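Local coordinates for protein AlkD2 (Streptococcus mutans, PDB 6M9M) that is of unknown function but belongs to the HEAT-like repeat family of DNA glycosylases and binds inosine-5'-monophosphate, at residues 109-112 with 113-117; 159-162 with 163-167; 37-40 with 41-44; 187-191 with 192-196. One frame throughout, in Å; residues are numbered along the deposited sequence.

Contact 1. Residues 109-112 with 113-117; sequences PIID and EWLKS
Backbone N-H groups of W114 and L115 reach back to I110 O and I111 O in straight 2.9 Å bonds, so the chain is regular alpha-helix here, whereas K116 N makes a weak 3.2 Å bond to D112 O and also bonds E113 O, as the chain leaves helical geometry. Among the side chains, I110 and W114 cross obliquely. With CG2 of I110 anti to the backbone N (chi1 -58°), that methyl leans toward the C-terminal end and settles 3.8 Å from W114 CD1, beside the pyrrole part of the indole. The same CD1 is also 3.2 Å from the carbonyl oxygen of I110, already engaged by W114 N. The other branch of I110 runs beside the extended side chain of E113, CD1 lying 4.0 Å from OE1, while the E113 carboxylate is held by a salt bridge to R76. I111 and L115 lie alongside each other, pointing the same way, with I111 CG2 3.9 Å from L115 CD1. The D112 carboxylate pairs with R149 in a salt bridge. In this all-helical HEAT-like protein, helix 108-115 is packed from several sides: I110 and W114 meet L72 of helix 69-79, I110 and I111 meet F95 of helix 85-102, and W114 and L115 press on helix 120-129.

Contact 2. Residues 159-162 with 163-167; sequences EYVR and KSVGN
K163 reaches back along the first turn of its helix to E159: its backbone N gives a 2.9 Å bond to E159 O, and its side chain passes at a slant across that of the glutamate. Extended beyond CG, the lysine brings its methylene CE to 3.9 Å from E159 OE2, yet NZ stays 4.3 Å from the same oxygen, beyond a salt bridge; E159 OE2 accepts instead from the amide of Q196. S164 N follows with a weak bond to Y160 O at 3.5 Å, and S164 CB sits 3.4 Å from V161 O. V165 restores tighter geometry, its N lying 2.9 Å from V161 O in a nearly straight bond. Its CG2 branch, placed beside the backbone N by a chi1 of 170°, leans back over the preceding turn and meets V161 CG1 at 3.9 Å, the two valines crossing on the buried side. G166 N then closes on R162 O with an N-H...O angle of 172°. The arginine does not follow its carbonyl: bent at chi3, it folds back so that E159 CA lies over one face of the guanidinium, 3.6 Å above its plane and toward the rim. R162 NE hydrogen-bonds Q196, and NH1 hydrogen-bonds D156 O. The Y160 side chain lies near W85, a residue of the inosinic acid pocket. Helix 159-175 lies between two others of the HEAT-like array, Y160 and V161 touching L120 and R124 of helix 120-129, and R162 and V165 touching V197 of helix 192-201.

Contact 3. Residues 37-40 with 41-44; sequences EYIK and KLAF
K40 O, the carbonyl oxygen one turn before F44, meets the phenyl ring of F44 obliquely, 3.2 Å from CD2. Chi1 of -73° sets CG anti to the carbonyl carbon of F44, which turns the ring back toward K40 O. Beyond the helix the F44 ring stacks edge-to-face on F74 and also meets F62, their planes at about 50°. Another flat group, the E37 carboxylate, receives K40 NZ on the syn side of OE2 at 3.0 Å, with the lysine nitrogen somewhat out of the carboxylate plane. NZ also forms a salt bridge with D68, so one ammonium joins two acids, an arrangement that probably favours its charged state. On the exposed side, K41 lays its extended chain back over the preceding turn, CG 3.5 Å from E37 O. The buried side is apolar: I39 and L42 lie side by side, and their methyls CD1 and CD2 meet at 4.1 Å. A43 has its CB 3.4 Å from I39 O, the same oxygen to which its backbone N is bonded at 2.8 Å. The bonds L42 N to Y38 O and F44 N to K40 O continue the alpha-helical pattern. Helix 36-47 lies near the N-terminal end of the chain, with Y38 and L42 against M2 of helix 2-13, I39 and A43 facing L61 and F62 of helix 52-65, and K40 and F44 on I71 of helix 69-79.

Contact 4. Residues 187-191 with 192-196; sequences WKLES and KEINQ
Chi1 of 66° places S191 OG between its own backbone N and carbonyl carbon, from where it accepts the backbone N-H of I194 at 2.9 Å. I194 has CG1 anti to its backbone N (chi1 -162°), which sends that branch toward W187 and leaves CG2 over the serine, 3.3 Å from OG. N195 turns its amide back over the chain: ND2 gives one bond to L189 O and another to S191 O, each 3.0 Å long. It approaches L189 O from well above the carbonyl plane, away from a lone pair. S191 O also takes the backbone N of N195 at 3.3 Å, and the two donors come from opposite faces of its plane. S191 is a serine N-cap, the residue just before helix 192-201; its side chain satisfies a first-turn N-H while its carbonyl begins the regular helical bonding. Ahead of the cap, L189 is the centre of an inverse gamma turn, and the N195 amide ties this turn to the helix. I194 meets W187 obliquely, CG1 lying 3.6 Å from CE3 of the indole. L189 reaches I194 at about a right angle, its CD2 4.1 Å from CG1, and its CB rests 3.6 Å from N195 OD1. Beyond the segments S191 OG also hydrogen-bonds E155, while the W187 indole hydrogen-bonds E183 through NE1 and makes a cation-pi contact with K154.

Contacts 2 and 4 touch directly: Q196 at the end of contact 4 uses both ends of its amide, OE1 2.8 Å from R162 NE and NE2 2.9 Å from E159 OE2, thereby linking helices 159-175 and 192-201. Contact 1 stands apart from contact 2, nearest atoms about 7 Å, with helix 120-129 touching both. Contact 3, the earliest in the chain, has its centre about 44 Å from that of contact 4, on the opposite side of the chain's centre; helix 69-79 packs against both contact 3 and contact 1. Contact 2 is near the nucleotide: the side chain of Y160 is about 6 Å from bound inosinic acid and about 5 Å from the side chain of W85 in its pocket.

Contact 1. Residues 109-112 with 113-117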
loop_
_atom_site.group_PDB
_atom_site.type_symbol
_atom_site.label_atom_id
_atom_site.label_comp_id
_atom_site.label_asym_id
_atom_site.label_seq_id
_atom_site.Cartn_x
_atom_site.Cartn_y
_atom_site.Cartn_z
ATOM N N PRO A 109 -0.622 -7.204 13.180
ATOM C CA PRO A 109 -0.425 -6.026 14.047
ATOM C C PRO A 109 0.086 -4.814 13.294
ATOM O O PRO A 109 -0.263 -3.674 13.635
ATOM C CB PRO A 109 0.582 -6.520 15.094
ATOM C CG PRO A 109 0.387 -8.020 15.126
ATOM C CD PRO A 109 0.110 -8.384 13.692
ATOM N N ILE A 110 0.913 -5.028 12.268
ATOM C CA ILE A 110 1.429 -3.922 11.473
ATOM C C ILE A 110 0.341 -3.360 10.564
ATOM O O ILE A 110 0.217 -2.143 10.407
ATOM C CB ILE A 110 2.662 -4.386 10.679
ATOM C CG1 ILE A 110 3.757 -4.909 11.598
ATOM C CG2 ILE A 110 3.167 -3.275 9.795
ATOM C CD1 ILE A 110 4.220 -3.960 12.608
ATOM N N ILE A 111 -0.437 -4.236 9.929
ATOM C CA ILE A 111 -1.593 -3.793 9.162
ATOM C C ILE A 111 -2.468 -2.892 10.031
ATOM O O ILE A 111 -2.854 -1.783 9.632
ATOM C CB ILE A 111 -2.353 -5.011 8.613
ATOM C CG1 ILE A 111 -1.493 -5.761 7.584
ATOM C CG2 ILE A 111 -3.671 -4.587 7.986
ATOM C CD1 ILE A 111 -2.014 -7.126 7.227
ATOM N N ASP A 112 -2.770 -3.341 11.250
ATOM C CA ASP A 112 -3.643 -2.557 12.118
ATOM C C ASP A 112 -2.998 -1.226 12.487
ATOM O O ASP A 112 -3.674 -0.196 12.560
ATOM C CB ASP A 112 -4.011 -3.392 13.349
ATOM C CG ASP A 112 -4.935 -4.555 12.995
ATOM O OD1 ASP A 112 -5.618 -4.450 11.958
ATOM O OD2 ASP A 112 -4.978 -5.570 13.723
ATOM N N GLU A 113 -1.691 -1.223 12.720
ATOM C CA GLU A 113 -0.981 0.018 13.019
ATOM C C GLU A 113 -1.067 1.004 11.859
ATOM O O GLU A 113 -1.359 2.187 12.057
ATOM C CB GLU A 113 0.463 -0.348 13.345
ATOM C CG GLU A 113 1.404 0.760 13.647
ATOM C CD GLU A 113 2.757 0.187 14.073
ATOM O OE1 GLU A 113 3.624 -0.014 13.202
ATOM O OE2 GLU A 113 2.935 -0.114 15.271
ATOM N N TRP A 114 -0.844 0.537 10.630
ATOM C CA TRP A 114 -0.909 1.448 9.491
ATOM C C TRP A 114 -2.329 1.965 9.276
ATOM O O TRP A 114 -2.519 3.142 8.955
ATOM C CB TRP A 114 -0.373 0.771 8.232
ATOM C CG TRP A 114 1.130 0.676 8.154
ATOM C CD1 TRP A 114 1.998 0.249 9.121
ATOM C CD2 TRP A 114 1.937 1.043 7.029
ATOM N NE1 TRP A 114 3.290 0.316 8.659
ATOM C CE2 TRP A 114 3.283 0.798 7.378
ATOM C CE3 TRP A 114 1.648 1.554 5.762
ATOM C CZ2 TRP A 114 4.338 1.048 6.501
ATOM C CZ3 TRP A 114 2.692 1.786 4.884
ATOM C CH2 TRP A 114 4.026 1.549 5.264
ATOM N N LEU A 115 -3.347 1.106 9.450
ATOM C CA LEU A 115 -4.724 1.546 9.264
ATOM C C LEU A 115 -5.148 2.597 10.289
ATOM O O LEU A 115 -6.084 3.360 10.017
ATOM C CB LEU A 115 -5.679 0.351 9.351
ATOM C CG LEU A 115 -5.606 -0.695 8.253
ATOM C CD1 LEU A 115 -6.425 -1.919 8.648
ATOM C CD2 LEU A 115 -6.095 -0.127 6.937
ATOM N N LYS A 116 -4.476 2.663 11.439
ATOM C CA LYS A 116 -4.790 3.619 12.495
ATOM C C LYS A 116 -3.818 4.794 12.538
ATOM O O LYS A 116 -3.922 5.642 13.426
ATOM C CB LYS A 116 -4.837 2.902 13.848
ATOM C CG LYS A 116 -5.998 1.920 13.958
ATOM C CD LYS A 116 -6.001 1.157 15.266
ATOM C CE LYS A 116 -7.034 0.037 15.232
ATOM N NZ LYS A 116 -8.385 0.531 14.843
ATOM N N SER A 117 -2.913 4.892 11.572
ATOM C CA SER A 117 -1.899 5.930 11.571
ATOM C C SER A 117 -2.489 7.317 11.337
ATOM O O SER A 117 -3.546 7.481 10.735
ATOM C CB SER A 117 -0.895 5.686 10.445
ATOM O OG SER A 117 -0.170 6.874 10.173
#

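Contact 2. Residues 159-162 with 163-167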
loop_
_atom_site.group_PDB
_atom_site.type_symbol
_atom_site.label_atom_id
_atom_site.label_comp_id
_atom_site.label_asym_id
_atom_site.label_seq_id
_atom_site.Cartn_x
_atom_site.Cartn_y
_atom_site.Cartn_z
ATOM N N GLU A 159 -10.841 11.784 1.716
ATOM C CA GLU A 159 -11.520 11.225 0.549
ATOM C C GLU A 159 -10.650 10.196 -0.169
ATOM O O GLU A 159 -11.149 9.188 -0.682
ATOM C CB GLU A 159 -11.959 12.322 -0.421
ATOM C CG GLU A 159 -12.804 11.764 -1.560
ATOM C CD GLU A 159 -13.431 12.839 -2.409
ATOM O OE1 GLU A 159 -12.835 13.927 -2.535
ATOM O OE2 GLU A 159 -14.532 12.598 -2.944
ATOM N N TYR A 160 -9.343 10.445 -0.226
ATOM C CA TYR A 160 -8.400 9.511 -0.829
ATOM C C TYR A 160 -8.480 8.160 -0.145
ATOM O O TYR A 160 -8.537 7.119 -0.802
ATOM C CB TYR A 160 -7.009 10.137 -0.690
ATOM C CG TYR A 160 -5.810 9.415 -1.296
ATOM C CD1 TYR A 160 -5.703 9.223 -2.665
ATOM C CD2 TYR A 160 -4.727 9.053 -0.503
ATOM C CE1 TYR A 160 -4.566 8.627 -3.224
ATOM C CE2 TYR A 160 -3.602 8.475 -1.043
ATOM C CZ TYR A 160 -3.520 8.260 -2.400
ATOM O OH TYR A 160 -2.358 7.694 -2.909
ATOM N N VAL A 161 -8.486 8.159 1.185
ATOM C CA VAL A 161 -8.665 6.921 1.930
ATOM C C VAL A 161 -10.022 6.300 1.618
ATOM O O VAL A 161 -10.126 5.098 1.351
ATOM C CB VAL A 161 -8.478 7.158 3.439
ATOM C CG1 VAL A 161 -8.791 5.875 4.213
ATOM C CG2 VAL A 161 -7.047 7.607 3.749
ATOM N N ARG A 162 -11.093 7.101 1.683
ATOM C CA ARG A 162 -12.438 6.546 1.539
ATOM C C ARG A 162 -12.647 5.872 0.189
ATOM O O ARG A 162 -13.358 4.869 0.101
ATOM C CB ARG A 162 -13.508 7.611 1.761
ATOM C CG ARG A 162 -13.584 8.142 3.176
ATOM C CD ARG A 162 -14.847 8.943 3.426
ATOM N NE ARG A 162 -15.021 10.079 2.525
ATOM C CZ ARG A 162 -14.510 11.296 2.704
ATOM N NH1 ARG A 162 -13.752 11.567 3.753
ATOM N NH2 ARG A 162 -14.766 12.260 1.825
ATOM N N LYS A 163 -12.054 6.413 -0.882
ATOM C CA LYS A 163 -12.194 5.765 -2.182
ATOM C C LYS A 163 -11.551 4.388 -2.169
ATOM O O LYS A 163 -12.109 3.427 -2.708
ATOM C CB LYS A 163 -11.590 6.643 -3.271
ATOM C CG LYS A 163 -12.426 7.887 -3.540
ATOM C CD LYS A 163 -11.838 8.745 -4.634
ATOM C CE LYS A 163 -12.805 9.846 -5.038
ATOM N NZ LYS A 163 -12.240 10.723 -6.094
ATOM N N SER A 164 -10.390 4.259 -1.530
ATOM C CA SER A 164 -9.742 2.953 -1.408
ATOM C C SER A 164 -10.560 2.001 -0.537
ATOM O O SER A 164 -10.703 0.821 -0.865
ATOM C CB SER A 164 -8.338 3.176 -0.868
ATOM O OG SER A 164 -7.615 1.988 -0.770
ATOM N N VAL A 165 -11.128 2.507 0.551
ATOM C CA VAL A 165 -11.966 1.699 1.436
ATOM C C VAL A 165 -13.176 1.166 0.686
ATOM O O VAL A 165 -13.468 -0.031 0.716
ATOM C CB VAL A 165 -12.394 2.548 2.649
ATOM C CG1 VAL A 165 -13.464 1.852 3.478
ATOM C CG2 VAL A 165 -11.200 2.881 3.519
ATOM N N GLY A 166 -13.909 2.053 0.019
ATOM C CA GLY A 166 -15.098 1.613 -0.681
ATOM C C GLY A 166 -14.798 0.634 -1.797
ATOM O O GLY A 166 -15.514 -0.351 -1.982
ATOM N N ASN A 167 -13.741 0.893 -2.565
ATOM C CA ASN A 167 -13.376 -0.023 -3.638
ATOM C C ASN A 167 -12.804 -1.332 -3.118
ATOM O O ASN A 167 -12.992 -2.372 -3.762
ATOM C CB ASN A 167 -12.434 0.679 -4.602
ATOM C CG ASN A 167 -13.169 1.658 -5.500
ATOM O OD1 ASN A 167 -14.209 1.336 -6.055
ATOM N ND2 ASN A 167 -12.663 2.868 -5.598
#

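Contact 3. Residues 37-40 with 41-44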
loop_
_atom_site.group_PDB
_atom_site.type_symbol
_atom_site.label_atom_id
_atom_site.label_comp_id
_atom_site.label_asym_id
_atom_site.label_seq_id
_atom_site.Cartn_x
_atom_site.Cartn_y
_atom_site.Cartn_z
ATOM N N GLU A 37 22.859 -4.649 3.842
ATOM C CA GLU A 37 23.290 -3.438 4.533
ATOM C C GLU A 37 23.774 -2.382 3.539
ATOM O O GLU A 37 23.537 -1.191 3.745
ATOM C CB GLU A 37 24.348 -3.751 5.596
ATOM C CG GLU A 37 24.065 -4.992 6.467
ATOM C CD GLU A 37 22.641 -5.092 6.989
ATOM O OE1 GLU A 37 22.105 -6.225 7.021
ATOM O OE2 GLU A 37 22.054 -4.063 7.377
ATOM N N TYR A 38 24.396 -2.803 2.436
ATOM C CA TYR A 38 24.740 -1.883 1.354
ATOM C C TYR A 38 23.484 -1.347 0.660
ATOM O O TYR A 38 23.361 -0.141 0.412
ATOM C CB TYR A 38 25.638 -2.601 0.345
ATOM C CG TYR A 38 25.890 -1.821 -0.930
ATOM C CD1 TYR A 38 26.946 -0.928 -1.025
ATOM C CD2 TYR A 38 25.057 -1.967 -2.033
ATOM C CE1 TYR A 38 27.179 -0.221 -2.195
ATOM C CE2 TYR A 38 25.270 -1.249 -3.197
ATOM C CZ TYR A 38 26.329 -0.378 -3.271
ATOM O OH TYR A 38 26.548 0.324 -4.439
ATOM N N ILE A 39 22.535 -2.228 0.335
ATOM C CA ILE A 39 21.333 -1.800 -0.377
ATOM C C ILE A 39 20.489 -0.847 0.463
ATOM O O ILE A 39 19.806 0.017 -0.096
ATOM C CB ILE A 39 20.546 -3.031 -0.881
ATOM C CG1 ILE A 39 21.377 -3.772 -1.935
ATOM C CG2 ILE A 39 19.201 -2.630 -1.467
ATOM C CD1 ILE A 39 21.581 -2.989 -3.218
ATOM N N LYS A 40 20.508 -0.976 1.797
ATOM C CA LYS A 40 19.817 0.003 2.636
ATOM C C LYS A 40 20.375 1.404 2.412
ATOM O O LYS A 40 19.617 2.372 2.286
ATOM C CB LYS A 40 19.904 -0.384 4.111
ATOM C CG LYS A 40 19.034 -1.591 4.462
ATOM C CD LYS A 40 19.372 -2.161 5.820
ATOM C CE LYS A 40 18.800 -3.556 5.961
ATOM N NZ LYS A 40 19.093 -4.188 7.277
ATOM N N LYS A 41 21.706 1.529 2.372
ATOM C CA LYS A 41 22.327 2.829 2.140
ATOM C C LYS A 41 21.947 3.363 0.764
ATOM O O LYS A 41 21.622 4.548 0.611
ATOM C CB LYS A 41 23.848 2.695 2.258
ATOM C CG LYS A 41 24.321 2.201 3.615
ATOM C CD LYS A 41 25.837 1.985 3.652
ATOM C CE LYS A 41 26.257 1.361 4.964
ATOM N NZ LYS A 41 27.729 1.217 5.061
ATOM N N LEU A 42 21.954 2.490 -0.246
ATOM C CA LEU A 42 21.545 2.901 -1.585
ATOM C C LEU A 42 20.091 3.361 -1.614
ATOM O O LEU A 42 19.767 4.366 -2.260
ATOM C CB LEU A 42 21.778 1.744 -2.556
ATOM C CG LEU A 42 21.274 1.997 -3.978
ATOM C CD1 LEU A 42 21.925 3.229 -4.612
ATOM C CD2 LEU A 42 21.504 0.755 -4.836
ATOM N N ALA A 43 19.195 2.638 -0.939
ATOM C CA ALA A 43 17.790 3.013 -0.941
ATOM C C ALA A 43 17.583 4.399 -0.334
ATOM O O ALA A 43 16.827 5.214 -0.871
ATOM C CB ALA A 43 16.979 1.959 -0.184
ATOM N N PHE A 44 18.220 4.680 0.808
ATOM C CA PHE A 44 18.062 6.002 1.407
ATOM C C PHE A 44 18.621 7.092 0.501
ATOM O O PHE A 44 18.033 8.174 0.388
ATOM C CB PHE A 44 18.702 6.061 2.790
ATOM C CG PHE A 44 17.927 5.326 3.852
ATOM C CD1 PHE A 44 16.628 5.666 4.144
ATOM C CD2 PHE A 44 18.511 4.300 4.569
ATOM C CE1 PHE A 44 15.920 5.000 5.117
ATOM C CE2 PHE A 44 17.808 3.636 5.556
ATOM C CZ PHE A 44 16.509 4.002 5.832
#

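Contact 4. Residues 187-191 with 192-196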
loop_
_atom_site.group_PDB
_atom_site.type_symbol
_atom_site.label_atom_id
_atom_site.label_comp_id
_atom_site.label_asym_id
_atom_site.label_seq_id
_atom_site.Cartn_x
_atom_site.Cartn_y
_atom_site.Cartn_z
ATOM N N TRP A 187 -24.704 -0.740 8.755
ATOM C CA TRP A 187 -24.254 0.642 8.724
ATOM C C TRP A 187 -25.437 1.595 8.858
ATOM O O TRP A 187 -26.485 1.397 8.239
ATOM C CB TRP A 187 -23.551 0.937 7.404
ATOM C CG TRP A 187 -22.244 0.238 7.213
ATOM C CD1 TRP A 187 -21.721 -0.775 7.967
ATOM C CD2 TRP A 187 -21.294 0.495 6.173
ATOM N NE1 TRP A 187 -20.494 -1.148 7.463
ATOM C CE2 TRP A 187 -20.217 -0.382 6.364
ATOM C CE3 TRP A 187 -21.242 1.404 5.103
ATOM C CZ2 TRP A 187 -19.120 -0.408 5.513
ATOM C CZ3 TRP A 187 -20.137 1.392 4.280
ATOM C CH2 TRP A 187 -19.098 0.491 4.486
ATOM N N LYS A 188 -25.251 2.646 9.650
ATOM C CA LYS A 188 -26.204 3.750 9.759
ATOM C C LYS A 188 -25.696 4.867 8.848
ATOM O O LYS A 188 -24.662 5.477 9.129
ATOM C CB LYS A 188 -26.297 4.215 11.211
ATOM C CG LYS A 188 -27.274 5.357 11.432
ATOM C CD LYS A 188 -27.382 5.726 12.904
ATOM C CE LYS A 188 -28.301 6.926 13.091
ATOM N NZ LYS A 188 -28.399 7.362 14.514
ATOM N N LEU A 189 -26.423 5.134 7.761
ATOM C CA LEU A 189 -25.916 5.955 6.653
ATOM C C LEU A 189 -26.172 7.451 6.861
ATOM O O LEU A 189 -26.876 8.120 6.101
ATOM C CB LEU A 189 -26.516 5.494 5.334
ATOM C CG LEU A 189 -26.156 4.073 4.931
ATOM C CD1 LEU A 189 -26.791 3.796 3.579
ATOM C CD2 LEU A 189 -24.663 3.846 4.862
ATOM N N GLU A 190 -25.512 7.989 7.867
ATOM C CA GLU A 190 -25.702 9.366 8.299
ATOM C C GLU A 190 -24.691 10.327 7.681
ATOM O O GLU A 190 -25.081 11.331 7.079
ATOM C CB GLU A 190 -25.617 9.364 9.826
ATOM C CG GLU A 190 -26.042 10.607 10.522
ATOM C CD GLU A 190 -26.195 10.366 12.018
ATOM O OE1 GLU A 190 -25.159 10.192 12.697
ATOM O OE2 GLU A 190 -27.345 10.314 12.500
ATOM N N SER A 191 -23.405 10.062 7.831
ATOM C CA SER A 191 -22.410 11.044 7.432
ATOM C C SER A 191 -22.217 11.077 5.914
ATOM O O SER A 191 -22.525 10.127 5.190
ATOM C CB SER A 191 -21.061 10.768 8.088
ATOM O OG SER A 191 -20.526 9.561 7.601
ATOM N N LYS A 192 -21.659 12.194 5.441
ATOM C CA LYS A 192 -21.221 12.273 4.051
ATOM C C LYS A 192 -20.225 11.165 3.749
ATOM O O LYS A 192 -20.295 10.503 2.706
ATOM C CB LYS A 192 -20.584 13.650 3.814
ATOM C CG LYS A 192 -19.955 13.844 2.447
ATOM C CD LYS A 192 -19.108 15.116 2.379
ATOM C CE LYS A 192 -17.796 14.948 3.119
ATOM N NZ LYS A 192 -16.914 16.133 2.938
ATOM N N GLU A 193 -19.303 10.941 4.676
ATOM C CA GLU A 193 -18.235 9.969 4.495
ATOM C C GLU A 193 -18.781 8.564 4.293
ATOM O O GLU A 193 -18.401 7.873 3.340
ATOM C CB GLU A 193 -17.346 10.025 5.734
ATOM C CG GLU A 193 -16.505 11.299 5.844
ATOM C CD GLU A 193 -17.164 12.473 6.562
ATOM O OE1 GLU A 193 -18.403 12.485 6.787
ATOM O OE2 GLU A 193 -16.407 13.390 6.924
ATOM N N ILE A 194 -19.673 8.114 5.184
ATOM C CA ILE A 194 -20.133 6.730 5.096
ATOM C C ILE A 194 -20.966 6.517 3.837
ATOM O O ILE A 194 -20.956 5.426 3.249
ATOM C CB ILE A 194 -20.868 6.301 6.384
ATOM C CG1 ILE A 194 -20.947 4.775 6.453
ATOM C CG2 ILE A 194 -22.259 6.945 6.457
ATOM C CD1 ILE A 194 -21.500 4.242 7.753
ATOM N N ASN A 195 -21.705 7.538 3.403
ATOM C CA ASN A 195 -22.504 7.397 2.188
ATOM C C ASN A 195 -21.624 7.272 0.958
ATOM O O ASN A 195 -21.934 6.497 0.047
ATOM C CB ASN A 195 -23.502 8.542 2.073
ATOM C CG ASN A 195 -24.760 8.262 2.843
ATOM O OD1 ASN A 195 -25.546 7.396 2.471
ATOM N ND2 ASN A 195 -24.954 8.973 3.944
ATOM N N GLN A 196 -20.502 7.987 0.930
ATOM C CA GLN A 196 -19.576 7.847 -0.182
ATOM C C GLN A 196 -19.042 6.416 -0.262
ATOM O O GLN A 196 -18.990 5.804 -1.343
ATOM C CB GLN A 196 -18.432 8.846 -0.013
ATOM C CG GLN A 196 -17.399 8.705 -1.088
ATOM C CD GLN A 196 -16.405 9.826 -1.103
ATOM O OE1 GLN A 196 -16.041 10.370 -0.054
ATOM N NE2 GLN A 196 -15.965 10.203 -2.301
#